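Local atomic coordinates of N-formylglutamate amidohydrolase (Ralstonia eutropha, PDB entry 2Q7S), a protein that binds zinc and is probably a metal-dependent hydrolase of the N-formylglutamate amidohydrolase family. Residues 173-178 / 251-256; 190-195 / 218-223; 209-214 / 280-285. All coordinates share one frame; numbering follows the deposited sequence.

Contact 1: 173-178 / 251-256; sequences SMPNNA and IRRPLY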
ATOM      1  N   SER A 173      -3.836   5.302   0.152  1.00 16.57           N
ATOM      2  CA  SER A 173      -4.434   6.625  -0.018  1.00 14.96           C
ATOM      3  C   SER A 173      -3.351   7.705  -0.027  1.00 16.84           C
ATOM      4  O   SER A 173      -2.277   7.550   0.525  1.00 21.46           O
ATOM      5  CB  SER A 173      -5.460   6.889   1.088  1.00 15.52           C
ATOM      6  OG  SER A 173      -4.820   7.079   2.319  1.00 12.32           O
HETATM    7  N   MSE A 174      -3.703   8.847  -0.555  1.00 16.43           N
HETATM    8  CA  MSE A 174      -2.763   9.904  -0.759  1.00 16.35           C
HETATM    9  C   MSE A 174      -3.386  11.251  -0.357  1.00 17.21           C
HETATM   10  O   MSE A 174      -4.625  11.450  -0.477  1.00 21.14           O
HETATM   11  CB  MSE A 174      -2.327   9.888  -2.233  1.00 18.56           C
HETATM   12  CG  MSE A 174      -3.454   9.804  -3.202  1.00 11.11           C
HETATM   13 SE   MSE A 174      -2.905   9.956  -5.067  0.75 14.08          SE
HETATM   14  CE  MSE A 174      -4.749  10.166  -5.588  1.00 10.92           C
ATOM     15  N   PRO A 175      -2.545  12.191   0.104  1.00 16.08           N
ATOM     16  CA  PRO A 175      -3.015  13.518   0.446  1.00 16.64           C
ATOM     17  C   PRO A 175      -3.320  14.359  -0.771  1.00 19.67           C
ATOM     18  O   PRO A 175      -2.861  14.067  -1.891  1.00 21.83           O
ATOM     19  CB  PRO A 175      -1.836  14.102   1.238  1.00 18.36           C
ATOM     20  CG  PRO A 175      -0.675  13.411   0.683  1.00 17.25           C
ATOM     21  CD  PRO A 175      -1.106  12.037   0.355  1.00 18.18           C
ATOM     22  N   ASN A 176      -4.098  15.410  -0.562  1.00 20.05           N
ATOM     23  CA  ASN A 176      -4.534  16.224  -1.653  1.00 19.52           C
ATOM     24  C   ASN A 176      -3.352  16.939  -2.313  1.00 19.89           C
ATOM     25  O   ASN A 176      -3.336  17.209  -3.516  1.00 20.56           O
ATOM     26  CB  ASN A 176      -5.582  17.209  -1.148  1.00 24.10           C
ATOM     27  CG  ASN A 176      -6.803  17.275  -2.038  1.00 24.91           C
ATOM     28  OD1 ASN A 176      -7.117  16.330  -2.753  1.00 26.47           O
ATOM     29  ND2 ASN A 176      -7.493  18.397  -2.003  1.00 25.59           N
ATOM     30  N   ASN A 177      -2.332  17.211  -1.517  1.00 20.97           N
ATOM     31  CA  ASN A 177      -1.135  17.845  -2.015  1.00 22.20           C
ATOM     32  C   ASN A 177      -0.021  16.860  -2.339  1.00 22.59           C
ATOM     33  O   ASN A 177       1.142  17.200  -2.218  1.00 24.94           O
ATOM     34  CB  ASN A 177      -0.674  18.941  -1.038  1.00 22.62           C
ATOM     35  CG  ASN A 177      -0.207  18.400   0.293  1.00 23.17           C
ATOM     36  OD1 ASN A 177      -0.296  17.209   0.566  1.00 27.01           O
ATOM     37  ND2 ASN A 177       0.309  19.283   1.130  1.00 26.87           N
ATOM     38  N   ALA A 178      -0.366  15.650  -2.774  1.00 22.97           N
ATOM     39  CA  ALA A 178       0.655  14.663  -3.152  1.00 24.79           C
ATOM     40  C   ALA A 178       1.679  15.187  -4.185  1.00 25.87           C
ATOM     41  O   ALA A 178       2.843  14.794  -4.136  1.00 25.72           O
ATOM     42  CB  ALA A 178       0.035  13.420  -3.643  1.00 22.99           C
ATOM     43  N   ILE A 251      -5.986   6.220  -3.446  1.00 19.07           N
ATOM     44  CA  ILE A 251      -7.204   6.963  -3.272  1.00 16.78           C
ATOM     45  C   ILE A 251      -6.930   8.342  -2.640  1.00 15.23           C
ATOM     46  O   ILE A 251      -6.363   8.450  -1.537  1.00 15.54           O
ATOM     47  CB  ILE A 251      -8.179   6.151  -2.341  1.00 15.52           C
ATOM     48  CG1 ILE A 251      -8.490   4.783  -2.942  1.00 17.80           C
ATOM     49  CG2 ILE A 251      -9.459   6.877  -2.048  1.00 15.77           C
ATOM     50  CD1 ILE A 251      -9.401   3.971  -2.084  1.00 16.37           C
ATOM     51  N   ARG A 252      -7.399   9.400  -3.293  1.00 13.21           N
ATOM     52  CA  ARG A 252      -7.333  10.756  -2.735  1.00 10.69           C
ATOM     53  C   ARG A 252      -8.115  10.788  -1.386  1.00 10.42           C
ATOM     54  O   ARG A 252      -9.320  10.616  -1.309  1.00 13.16           O
ATOM     55  CB  ARG A 252      -7.910  11.759  -3.736  1.00 12.87           C
ATOM     56  CG  ARG A 252      -7.536  13.219  -3.557  1.00 13.53           C
ATOM     57  CD  ARG A 252      -7.921  14.031  -4.807  1.00 13.23           C
ATOM     58  NE  ARG A 252      -9.364  14.064  -5.081  1.00 17.47           N
ATOM     59  CZ  ARG A 252     -10.185  15.005  -4.611  1.00 18.98           C
ATOM     60  NH1 ARG A 252      -9.734  15.953  -3.804  1.00 20.04           N
ATOM     61  NH2 ARG A 252     -11.461  14.993  -4.935  1.00 19.72           N
ATOM     62  N   ARG A 253      -7.393  11.065  -0.323  1.00 14.13           N
ATOM     63  CA  ARG A 253      -7.874  10.996   1.055  1.00 12.76           C
ATOM     64  C   ARG A 253      -9.129  11.770   1.399  1.00 14.32           C
ATOM     65  O   ARG A 253      -9.948  11.237   2.159  1.00 16.74           O
ATOM     66  CB  ARG A 253      -6.728  11.388   2.019  1.00 10.54           C
ATOM     67  CG  ARG A 253      -5.773  10.240   2.269  1.00 11.50           C
ATOM     68  CD  ARG A 253      -4.495  10.723   2.962  1.00 11.89           C
ATOM     69  NE  ARG A 253      -3.449   9.711   2.986  1.00 13.08           N
ATOM     70  CZ  ARG A 253      -2.198   9.995   3.358  1.00  5.32           C
ATOM     71  NH1 ARG A 253      -1.907  11.208   3.760  1.00 12.60           N
ATOM     72  NH2 ARG A 253      -1.286   9.066   3.368  1.00  9.67           N
ATOM     73  N   PRO A 254      -9.308  13.012   0.853  1.00 15.62           N
ATOM     74  CA  PRO A 254     -10.517  13.801   1.129  1.00 16.89           C
ATOM     75  C   PRO A 254     -11.793  13.077   0.796  1.00 14.38           C
ATOM     76  O   PRO A 254     -12.820  13.342   1.412  1.00 14.02           O
ATOM     77  CB  PRO A 254     -10.350  15.067   0.268  1.00 16.48           C
ATOM     78  CG  PRO A 254      -8.977  15.217   0.085  1.00 18.40           C
ATOM     79  CD  PRO A 254      -8.393  13.781   0.004  1.00 16.03           C
ATOM     80  N   LEU A 255     -11.704  12.134  -0.134  1.00 18.71           N
ATOM     81  CA  LEU A 255     -12.830  11.279  -0.509  1.00 16.41           C
ATOM     82  C   LEU A 255     -13.450  10.494   0.645  1.00 15.43           C
ATOM     83  O   LEU A 255     -14.574  10.043   0.538  1.00 18.00           O
ATOM     84  CB  LEU A 255     -12.403  10.284  -1.584  1.00 18.09           C
ATOM     85  CG  LEU A 255     -12.018  10.839  -2.961  1.00 19.26           C
ATOM     86  CD1 LEU A 255     -11.684   9.686  -3.879  1.00 19.69           C
ATOM     87  CD2 LEU A 255     -13.141  11.644  -3.528  1.00 19.52           C
ATOM     88  N   TYR A 256     -12.697  10.247   1.709  1.00 16.42           N
ATOM     89  CA  TYR A 256     -13.202   9.409   2.794  1.00 15.49           C
ATOM     90  C   TYR A 256     -12.878   9.840   4.218  1.00 14.08           C
ATOM     91  O   TYR A 256     -13.561   9.404   5.133  1.00 13.68           O
ATOM     92  CB  TYR A 256     -12.746   7.954   2.573  1.00 16.62           C
ATOM     93  CG  TYR A 256     -11.292   7.680   2.809  1.00 14.25           C
ATOM     94  CD1 TYR A 256     -10.378   7.794   1.780  1.00 15.24           C
ATOM     95  CD2 TYR A 256     -10.850   7.281   4.046  1.00 16.85           C
ATOM     96  CE1 TYR A 256      -9.040   7.492   1.989  1.00 19.57           C
ATOM     97  CE2 TYR A 256      -9.532   7.013   4.287  1.00 15.52           C
ATOM     98  CZ  TYR A 256      -8.615   7.108   3.235  1.00  7.50           C
ATOM     99  OH  TYR A 256      -7.290   6.815   3.479  1.00 16.60           O
TER
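Ser173 and Met174 run parallel to Ile251 and Arg252 as neighbouring strand ends, joined by backbone bonds from Met174 N to Ile251 O (2.9 Å) and from Arg253 N to Met174 O (2.8 Å). Past the strands, the Arg253 side chain lies extended over Met174 and Pro175. Its NE donates to Ser173 OG at 3.0 Å, the hydroxyl sitting in the guanidinium plane, while Pro175 CD rests 3.6 Å above one face of the same group. With chi1 at 71°, OG of Ser173 is also turned to Tyr256 OH, 2.7 Å away, and donates to it; the phenol is tied in addition to Thr56 O. Arg252 and Met174 point to the sheet face opposite Ser173; there Arg252 NH1 gives Asn176 OD1, in the loop beyond the strand, a nearly straight bond (165°) of 2.8 Å, with amide and guanidinium almost coplanar. Met174, a selenomethionine, stretches its CE to within 3.6 Å of Arg252 N. A salt bridge from Arg253 NH2 to Asp55 makes this arginine a second-shell neighbour of the zinc site. Helices 58-61 and 267-289 pack on the Ile251 and Tyr256 side chains, and strand 193-196 flanks strand 244-252.

Contact 2: 190-195 / 218-223; sequences LADFVL and KGYTVA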
ATOM      1  N   LEU A 190      -4.638  16.355  -9.316  1.00 14.31           N
ATOM      2  CA  LEU A 190      -4.541  15.022  -8.790  1.00 17.29           C
ATOM      3  C   LEU A 190      -5.880  14.302  -8.924  1.00 20.65           C
ATOM      4  O   LEU A 190      -6.914  14.882  -8.599  1.00 22.04           O
ATOM      5  CB  LEU A 190      -4.166  15.116  -7.315  1.00 18.18           C
ATOM      6  CG  LEU A 190      -3.840  13.794  -6.683  1.00  9.68           C
ATOM      7  CD1 LEU A 190      -2.572  13.149  -7.333  1.00 16.14           C
ATOM      8  CD2 LEU A 190      -3.614  13.973  -5.196  1.00 14.85           C
ATOM      9  N   ALA A 191      -5.848  13.051  -9.423  1.00 20.14           N
ATOM     10  CA  ALA A 191      -7.071  12.288  -9.656  1.00 16.09           C
ATOM     11  C   ALA A 191      -7.575  11.746  -8.314  1.00 13.96           C
ATOM     12  O   ALA A 191      -6.874  11.768  -7.276  1.00 13.04           O
ATOM     13  CB  ALA A 191      -6.825  11.173 -10.647  1.00 11.85           C
ATOM     14  N   ASP A 192      -8.806  11.252  -8.340  1.00 12.21           N
ATOM     15  CA  ASP A 192      -9.378  10.644  -7.184  1.00  9.60           C
ATOM     16  C   ASP A 192      -8.722   9.284  -6.928  1.00 12.41           C
ATOM     17  O   ASP A 192      -8.568   8.894  -5.776  1.00 11.77           O
ATOM     18  CB  ASP A 192     -10.885  10.478  -7.359  1.00  9.39           C
ATOM     19  CG  ASP A 192     -11.616  11.784  -7.424  1.00 13.69           C
ATOM     20  OD1 ASP A 192     -11.204  12.709  -6.729  1.00 15.50           O
ATOM     21  OD2 ASP A 192     -12.629  11.859  -8.135  1.00 13.01           O
ATOM     22  N   PHE A 193      -8.415   8.562  -8.012  1.00 12.02           N
ATOM     23  CA  PHE A 193      -7.720   7.256  -8.011  1.00 12.30           C
ATOM     24  C   PHE A 193      -6.530   7.386  -8.920  1.00 15.42           C
ATOM     25  O   PHE A 193      -6.665   7.911 -10.027  1.00 16.51           O
ATOM     26  CB  PHE A 193      -8.595   6.159  -8.575  1.00 15.81           C
ATOM     27  CG  PHE A 193      -9.630   5.674  -7.615  1.00 13.32           C
ATOM     28  CD1 PHE A 193     -10.798   6.375  -7.427  1.00 17.44           C
ATOM     29  CD2 PHE A 193      -9.403   4.527  -6.854  1.00 15.36           C
ATOM     30  CE1 PHE A 193     -11.741   5.957  -6.490  1.00 16.94           C
ATOM     31  CE2 PHE A 193     -10.386   4.080  -5.937  1.00 17.71           C
ATOM     32  CZ  PHE A 193     -11.521   4.797  -5.767  1.00 19.33           C
ATOM     33  N   VAL A 194      -5.373   6.934  -8.459  1.00 13.39           N
ATOM     34  CA  VAL A 194      -4.193   6.760  -9.287  1.00 17.07           C
ATOM     35  C   VAL A 194      -3.865   5.274  -9.304  1.00 16.82           C
ATOM     36  O   VAL A 194      -3.837   4.614  -8.238  1.00 16.46           O
ATOM     37  CB  VAL A 194      -2.948   7.605  -8.799  1.00 11.31           C
ATOM     38  CG1 VAL A 194      -1.719   7.390  -9.707  1.00 14.67           C
ATOM     39  CG2 VAL A 194      -3.307   9.099  -8.746  1.00 15.12           C
ATOM     40  N   LEU A 195      -3.662   4.767 -10.515  1.00 13.33           N
ATOM     41  CA  LEU A 195      -3.352   3.346 -10.761  1.00 15.95           C
ATOM     42  C   LEU A 195      -1.914   3.251 -11.280  1.00 15.32           C
ATOM     43  O   LEU A 195      -1.604   3.784 -12.307  1.00 14.67           O
ATOM     44  CB  LEU A 195      -4.314   2.788 -11.809  1.00 16.94           C
ATOM     45  CG  LEU A 195      -5.787   2.917 -11.485  1.00 14.63           C
ATOM     46  CD1 LEU A 195      -6.665   2.349 -12.643  1.00 13.74           C
ATOM     47  CD2 LEU A 195      -6.115   2.257 -10.142  1.00 18.64           C
ATOM     48  N   LYS A 218     -18.664   5.557 -11.992  1.00 18.93           N
ATOM     49  CA  LYS A 218     -19.252   5.905 -10.686  1.00 20.24           C
ATOM     50  C   LYS A 218     -18.983   7.377 -10.340  1.00 20.48           C
ATOM     51  O   LYS A 218     -19.405   7.873  -9.294  1.00 21.29           O
ATOM     52  CB  LYS A 218     -18.691   4.985  -9.586  1.00 18.72           C
ATOM     53  CG  LYS A 218     -19.123   3.502  -9.696  1.00 20.75           C
ATOM     54  CD  LYS A 218     -18.140   2.560  -8.985  1.00 25.82           C
ATOM     55  CE  LYS A 218     -18.617   1.097  -8.794  1.00 19.69           C
ATOM     56  NZ  LYS A 218     -19.185   0.481 -10.054  1.00 22.54           N
ATOM     57  N   GLY A 219     -18.250   8.057 -11.216  1.00 17.84           N
ATOM     58  CA  GLY A 219     -18.052   9.481 -11.118  1.00 16.19           C
ATOM     59  C   GLY A 219     -16.687   9.913 -10.645  1.00 13.32           C
ATOM     60  O   GLY A 219     -16.467  11.096 -10.448  1.00 11.37           O
ATOM     61  N   TYR A 220     -15.779   8.968 -10.438  1.00  9.90           N
ATOM     62  CA  TYR A 220     -14.433   9.287  -9.915  1.00  8.81           C
ATOM     63  C   TYR A 220     -13.516   9.610 -11.092  1.00 11.48           C
ATOM     64  O   TYR A 220     -13.713   9.128 -12.195  1.00 16.39           O
ATOM     65  CB  TYR A 220     -13.886   8.096  -9.110  1.00 10.32           C
ATOM     66  CG  TYR A 220     -14.724   7.739  -7.899  1.00 12.63           C
ATOM     67  CD1 TYR A 220     -14.641   8.487  -6.739  1.00 10.58           C
ATOM     68  CD2 TYR A 220     -15.647   6.703  -7.950  1.00 11.98           C
ATOM     69  CE1 TYR A 220     -15.392   8.153  -5.631  1.00 17.34           C
ATOM     70  CE2 TYR A 220     -16.436   6.377  -6.862  1.00 14.73           C
ATOM     71  CZ  TYR A 220     -16.316   7.114  -5.700  1.00 14.81           C
ATOM     72  OH  TYR A 220     -17.082   6.838  -4.580  1.00 16.26           O
ATOM     73  N   THR A 221     -12.528  10.445 -10.867  1.00 16.47           N
ATOM     74  CA  THR A 221     -11.470  10.677 -11.847  1.00 16.17           C
ATOM     75  C   THR A 221     -10.390   9.645 -11.580  1.00 17.64           C
ATOM     76  O   THR A 221     -10.193   9.214 -10.419  1.00 18.25           O
ATOM     77  CB  THR A 221     -10.934  12.130 -11.752  1.00 14.62           C
ATOM     78  OG1 THR A 221     -10.483  12.384 -10.420  1.00 17.11           O
ATOM     79  CG2 THR A 221     -12.082  13.125 -12.119  1.00  9.87           C
ATOM     80  N   VAL A 222      -9.773   9.164 -12.661  1.00 15.78           N
ATOM     81  CA  VAL A 222      -8.752   8.110 -12.588  1.00 13.75           C
ATOM     82  C   VAL A 222      -7.584   8.576 -13.473  1.00 15.09           C
ATOM     83  O   VAL A 222      -7.813   9.054 -14.583  1.00 17.09           O
ATOM     84  CB  VAL A 222      -9.290   6.712 -13.039  1.00 13.92           C
ATOM     85  CG1 VAL A 222      -8.215   5.617 -12.924  1.00 10.51           C
ATOM     86  CG2 VAL A 222     -10.548   6.318 -12.255  1.00 11.94           C
ATOM     87  N   ALA A 223      -6.366   8.512 -12.941  1.00 12.51           N
ATOM     88  CA  ALA A 223      -5.119   8.744 -13.705  1.00 16.16           C
ATOM     89  C   ALA A 223      -4.293   7.470 -13.601  1.00 18.10           C
ATOM     90  O   ALA A 223      -4.335   6.799 -12.566  1.00 19.46           O
ATOM     91  CB  ALA A 223      -4.292   9.949 -13.120  1.00 15.32           C
TER
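Two side-chain torsions set up the start of this strand pair: chi1 of -66° folds the Asp192 carboxylate back past its own amide, and chi1 of 56° turns Thr221 OG1 inward over its main chain. The two residues then grip each other reciprocally. Asp192 N donates to Thr221 OG1 at 2.9 Å, and Thr221 N returns an almost linear bond to Asp192 OD2 at 3.1 Å, reaching the oxygen on its anti side and well out of the carboxylate plane. The other carboxylate oxygen, OD1, is salt-bridged to Arg252, so the group is held from two directions. Regular parallel pairing follows, with Phe193 N bonded to Thr221 O, Ala223 N to Phe193 O (3.0 Å) and Leu195 N to Ala223 O.

Beside the polar clasp, Phe193 turns its edge to the face of Tyr220 in a T-shaped stack, planes 78° apart; CE1 stands 3.7 Å from Tyr220 CG, toward the rim of the ring. The Tyr220 hydroxyl is bonded to Asp274 of helix 267-289. Further along the same side, Leu195 CD1 meets Val222 CG1 at 3.6 Å, and Leu215 of helix 205-217 packs against both Phe193 and Val222. On the face of Ala223, its methyl touches that of Ala191 from the loop leading into the strand, CB to CB 3.7 Å. Just past helix 205-217, Gly219 closes its last turn in a Schellman motif, and the chain returns to the sheet beside strand 193-196: a beta-alpha-beta crossover between adjacent parallel strands at the sheet's edge.

Contact 3: 209-214 / 280-285; sequences DLVERE and LRIAEY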
ATOM      1  N   ASP A 209      -7.952  -1.673 -17.313  1.00 14.73           N
ATOM      2  CA  ASP A 209      -9.044  -1.095 -18.105  1.00 16.56           C
ATOM      3  C   ASP A 209     -10.352  -1.217 -17.319  1.00 15.93           C
ATOM      4  O   ASP A 209     -11.118  -0.263 -17.244  1.00 13.48           O
ATOM      5  CB  ASP A 209      -9.250  -1.841 -19.441  1.00 15.71           C
ATOM      6  CG  ASP A 209      -8.190  -1.513 -20.513  1.00 25.58           C
ATOM      7  OD1 ASP A 209      -7.334  -0.614 -20.338  1.00 28.53           O
ATOM      8  OD2 ASP A 209      -8.233  -2.187 -21.566  1.00 26.46           O
ATOM      9  N   LEU A 210     -10.581  -2.408 -16.759  1.00 15.74           N
ATOM     10  CA  LEU A 210     -11.757  -2.691 -15.911  1.00 17.53           C
ATOM     11  C   LEU A 210     -11.844  -1.707 -14.756  1.00 15.51           C
ATOM     12  O   LEU A 210     -12.846  -1.033 -14.600  1.00 14.56           O
ATOM     13  CB  LEU A 210     -11.736  -4.141 -15.382  1.00 17.19           C
ATOM     14  CG  LEU A 210     -12.953  -4.711 -14.616  1.00 21.01           C
ATOM     15  CD1 LEU A 210     -14.309  -4.242 -15.179  1.00 17.40           C
ATOM     16  CD2 LEU A 210     -12.901  -6.211 -14.671  1.00 17.23           C
ATOM     17  N   VAL A 211     -10.788  -1.602 -13.964  1.00 15.23           N
ATOM     18  CA  VAL A 211     -10.831  -0.760 -12.764  1.00 16.66           C
ATOM     19  C   VAL A 211     -11.059   0.712 -13.139  1.00 17.46           C
ATOM     20  O   VAL A 211     -11.911   1.396 -12.557  1.00 17.24           O
ATOM     21  CB  VAL A 211      -9.541  -0.920 -11.893  1.00 18.09           C
ATOM     22  CG1 VAL A 211      -9.498   0.131 -10.796  1.00 15.47           C
ATOM     23  CG2 VAL A 211      -9.438  -2.368 -11.312  1.00 16.00           C
ATOM     24  N   GLU A 212     -10.313   1.184 -14.130  1.00 15.52           N
ATOM     25  CA  GLU A 212     -10.467   2.559 -14.599  1.00 15.98           C
ATOM     26  C   GLU A 212     -11.919   2.875 -15.032  1.00 14.31           C
ATOM     27  O   GLU A 212     -12.476   3.885 -14.677  1.00 14.91           O
ATOM     28  CB  GLU A 212      -9.502   2.785 -15.771  1.00 14.19           C
ATOM     29  CG  GLU A 212      -9.582   4.146 -16.426  1.00  7.66           C
ATOM     30  CD  GLU A 212      -8.572   4.248 -17.563  1.00 17.92           C
ATOM     31  OE1 GLU A 212      -8.887   3.687 -18.623  1.00 24.53           O
ATOM     32  OE2 GLU A 212      -7.465   4.822 -17.377  1.00 21.70           O
ATOM     33  N   ARG A 213     -12.471   2.018 -15.879  1.00 18.03           N
ATOM     34  CA  ARG A 213     -13.810   2.187 -16.451  1.00 17.40           C
ATOM     35  C   ARG A 213     -14.881   2.139 -15.362  1.00 16.72           C
ATOM     36  O   ARG A 213     -15.761   2.990 -15.304  1.00 14.30           O
ATOM     37  CB  ARG A 213     -14.063   1.090 -17.493  1.00 17.44           C
ATOM     38  CG  ARG A 213     -15.495   1.028 -18.055  1.00 18.14           C
ATOM     39  CD  ARG A 213     -15.597   0.059 -19.232  1.00 24.46           C
ATOM     40  NE  ARG A 213     -15.234  -1.333 -18.893  1.00 38.03           N
ATOM     41  CZ  ARG A 213     -14.166  -2.012 -19.357  1.00 45.40           C
ATOM     42  NH1 ARG A 213     -13.291  -1.461 -20.220  1.00 46.05           N
ATOM     43  NH2 ARG A 213     -13.965  -3.272 -18.958  1.00 44.01           N
ATOM     44  N   GLU A 214     -14.805   1.149 -14.489  1.00 14.20           N
ATOM     45  CA  GLU A 214     -15.791   1.031 -13.387  1.00 13.91           C
ATOM     46  C   GLU A 214     -15.767   2.274 -12.481  1.00 13.98           C
ATOM     47  O   GLU A 214     -16.804   2.814 -12.165  1.00 12.23           O
ATOM     48  CB  GLU A 214     -15.552  -0.255 -12.584  1.00 14.49           C
ATOM     49  CG  GLU A 214     -15.877  -1.529 -13.394  1.00 19.83           C
ATOM     50  CD  GLU A 214     -17.375  -1.713 -13.616  1.00 25.45           C
ATOM     51  OE1 GLU A 214     -18.134  -1.388 -12.678  1.00 18.76           O
ATOM     52  OE2 GLU A 214     -17.788  -2.150 -14.728  1.00 27.18           O
ATOM     53  N   LEU A 280     -16.374  -6.819  -6.346  1.00 16.60           N
ATOM     54  CA  LEU A 280     -17.183  -7.891  -6.840  1.00 14.63           C
ATOM     55  C   LEU A 280     -16.894  -8.033  -8.336  1.00 13.32           C
ATOM     56  O   LEU A 280     -16.677  -9.140  -8.861  1.00 11.76           O
ATOM     57  CB  LEU A 280     -18.682  -7.617  -6.577  1.00 15.36           C
ATOM     58  CG  LEU A 280     -19.698  -8.695  -6.948  1.00 18.86           C
ATOM     59  CD1 LEU A 280     -19.289 -10.087  -6.374  1.00 20.24           C
ATOM     60  CD2 LEU A 280     -21.119  -8.314  -6.473  1.00 19.36           C
ATOM     61  N   ARG A 281     -16.858  -6.911  -9.030  1.00 11.29           N
ATOM     62  CA  ARG A 281     -16.541  -6.956 -10.452  1.00 14.48           C
ATOM     63  C   ARG A 281     -15.135  -7.516 -10.763  1.00 15.22           C
ATOM     64  O   ARG A 281     -14.946  -8.250 -11.724  1.00 15.80           O
ATOM     65  CB  ARG A 281     -16.704  -5.564 -11.028  1.00 14.83           C
ATOM     66  CG  ARG A 281     -16.580  -5.528 -12.529  1.00 30.01           C
ATOM     67  CD  ARG A 281     -17.731  -6.257 -13.239  1.00 29.60           C
ATOM     68  NE  ARG A 281     -17.385  -6.336 -14.646  1.00 31.56           N
ATOM     69  CZ  ARG A 281     -16.588  -7.252 -15.188  1.00 31.87           C
ATOM     70  NH1 ARG A 281     -16.051  -8.234 -14.452  1.00 24.18           N
ATOM     71  NH2 ARG A 281     -16.325  -7.179 -16.490  1.00 31.35           N
ATOM     72  N   ILE A 282     -14.143  -7.148  -9.956  1.00 16.06           N
ATOM     73  CA  ILE A 282     -12.801  -7.660 -10.113  1.00 15.02           C
ATOM     74  C   ILE A 282     -12.768  -9.161  -9.838  1.00 15.59           C
ATOM     75  O   ILE A 282     -12.064  -9.856 -10.519  1.00 14.37           O
ATOM     76  CB  ILE A 282     -11.799  -6.953  -9.152  1.00 16.40           C
ATOM     77  CG1 ILE A 282     -11.654  -5.454  -9.479  1.00 16.29           C
ATOM     78  CG2 ILE A 282     -10.408  -7.633  -9.113  1.00 13.11           C
ATOM     79  CD1 ILE A 282     -10.723  -4.705  -8.460  1.00 12.37           C
ATOM     80  N   ALA A 283     -13.535  -9.652  -8.848  1.00 15.64           N
ATOM     81  CA  ALA A 283     -13.569 -11.084  -8.505  1.00 14.63           C
ATOM     82  C   ALA A 283     -14.060 -11.870  -9.697  1.00 12.20           C
ATOM     83  O   ALA A 283     -13.502 -12.895 -10.042  1.00 13.71           O
ATOM     84  CB  ALA A 283     -14.452 -11.382  -7.253  1.00 15.00           C
ATOM     85  N   GLU A 284     -15.092 -11.355 -10.350  1.00 14.99           N
ATOM     86  CA  GLU A 284     -15.648 -11.950 -11.572  1.00 14.41           C
ATOM     87  C   GLU A 284     -14.621 -11.998 -12.738  1.00 14.46           C
ATOM     88  O   GLU A 284     -14.500 -13.003 -13.476  1.00 14.53           O
ATOM     89  CB  GLU A 284     -16.860 -11.143 -11.999  1.00 13.32           C
ATOM     90  CG  GLU A 284     -18.059 -11.300 -11.100  1.00 21.32           C
ATOM     91  CD  GLU A 284     -19.274 -10.497 -11.596  1.00 22.98           C
ATOM     92  OE1 GLU A 284     -19.099  -9.296 -11.888  1.00 24.95           O
ATOM     93  OE2 GLU A 284     -20.384 -11.061 -11.718  1.00 29.53           O
ATOM     94  N   TYR A 285     -13.904 -10.903 -12.905  1.00 13.46           N
ATOM     95  CA  TYR A 285     -12.851 -10.817 -13.900  1.00 15.11           C
ATOM     96  C   TYR A 285     -11.735 -11.853 -13.624  1.00 15.05           C
ATOM     97  O   TYR A 285     -11.351 -12.596 -14.500  1.00 12.40           O
ATOM     98  CB  TYR A 285     -12.308  -9.400 -13.950  1.00 16.19           C
ATOM     99  CG  TYR A 285     -11.189  -9.245 -14.935  1.00 12.85           C
ATOM    100  CD1 TYR A 285     -11.431  -8.915 -16.258  1.00 21.97           C
ATOM    101  CD2 TYR A 285      -9.884  -9.480 -14.538  1.00 19.20           C
ATOM    102  CE1 TYR A 285     -10.383  -8.812 -17.144  1.00 20.04           C
ATOM    103  CE2 TYR A 285      -8.858  -9.382 -15.403  1.00 14.22           C
ATOM    104  CZ  TYR A 285      -9.100  -9.044 -16.688  1.00 16.48           C
ATOM    105  OH  TYR A 285      -8.037  -8.976 -17.522  1.00 17.45           O
TER
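Leu210 fits its forked end between Arg281 and Tyr285, which stand one helical turn apart on the partner helix. Its CG lies opposite the backbone N (chi1 -173°), carrying both methyls out to the facing helix. CD1 touches Arg281 CG at 3.7 Å and lies over one face of the guanidinium, offset toward the rim; CD2 presses closely on Tyr285 CB at 3.3 Å, the two side chains pointing opposite ways as they pass.

Arg281 is bent at chi2 (67°), which folds its flat end back across Leu210 instead of sending it straight out from the helix. Glu214, likewise bent at chi2, lies roughly perpendicular to the arginine chain, its CD 4.0 Å from Arg281 CG. The charged ends remain too far apart for a salt bridge, with Glu214 OE2 4.2 Å from Arg281 NE, so any attraction here is probably modest. Deeper in the interface, Val211 CG2 meets Ile282 CD1 at 3.9 Å, while Leu169 of strand 166-174 lies against Ile282. The Tyr285 hydroxyl has its polar partner in Glu204, just before helix 205-217.

No hydrogen bond links the two segments. Their axes come within 10.6 Å and run nearly antiparallel, at 155°, an apolar inner seam bordered by charged chains. This is the pairing of neighbouring helices that layer one face of the sheet in an alpha/beta fold.

In the fold
Contacts 1 and 2 touch side by side in the same mixed sheet, their centres about 11 Å apart, where strand 244-252 runs between strands 166-174 and 193-196. Contact 2 is nested in the chain loop closed by contact 1, and strand 222-224 ends the sheet on that side. Contact 3 sits in the helical layer, its centre about 14 Å from that of contact 2 and about 22 Å from that of contact 1; its segments alternate in sequence with those of both. Helix 205-217, which connects the two strands of contact 2, supplies its first segment, and helix 267-289 its second. The series thus leads from the zinc site's second shell, through the sheet edge, to helices away from the metal.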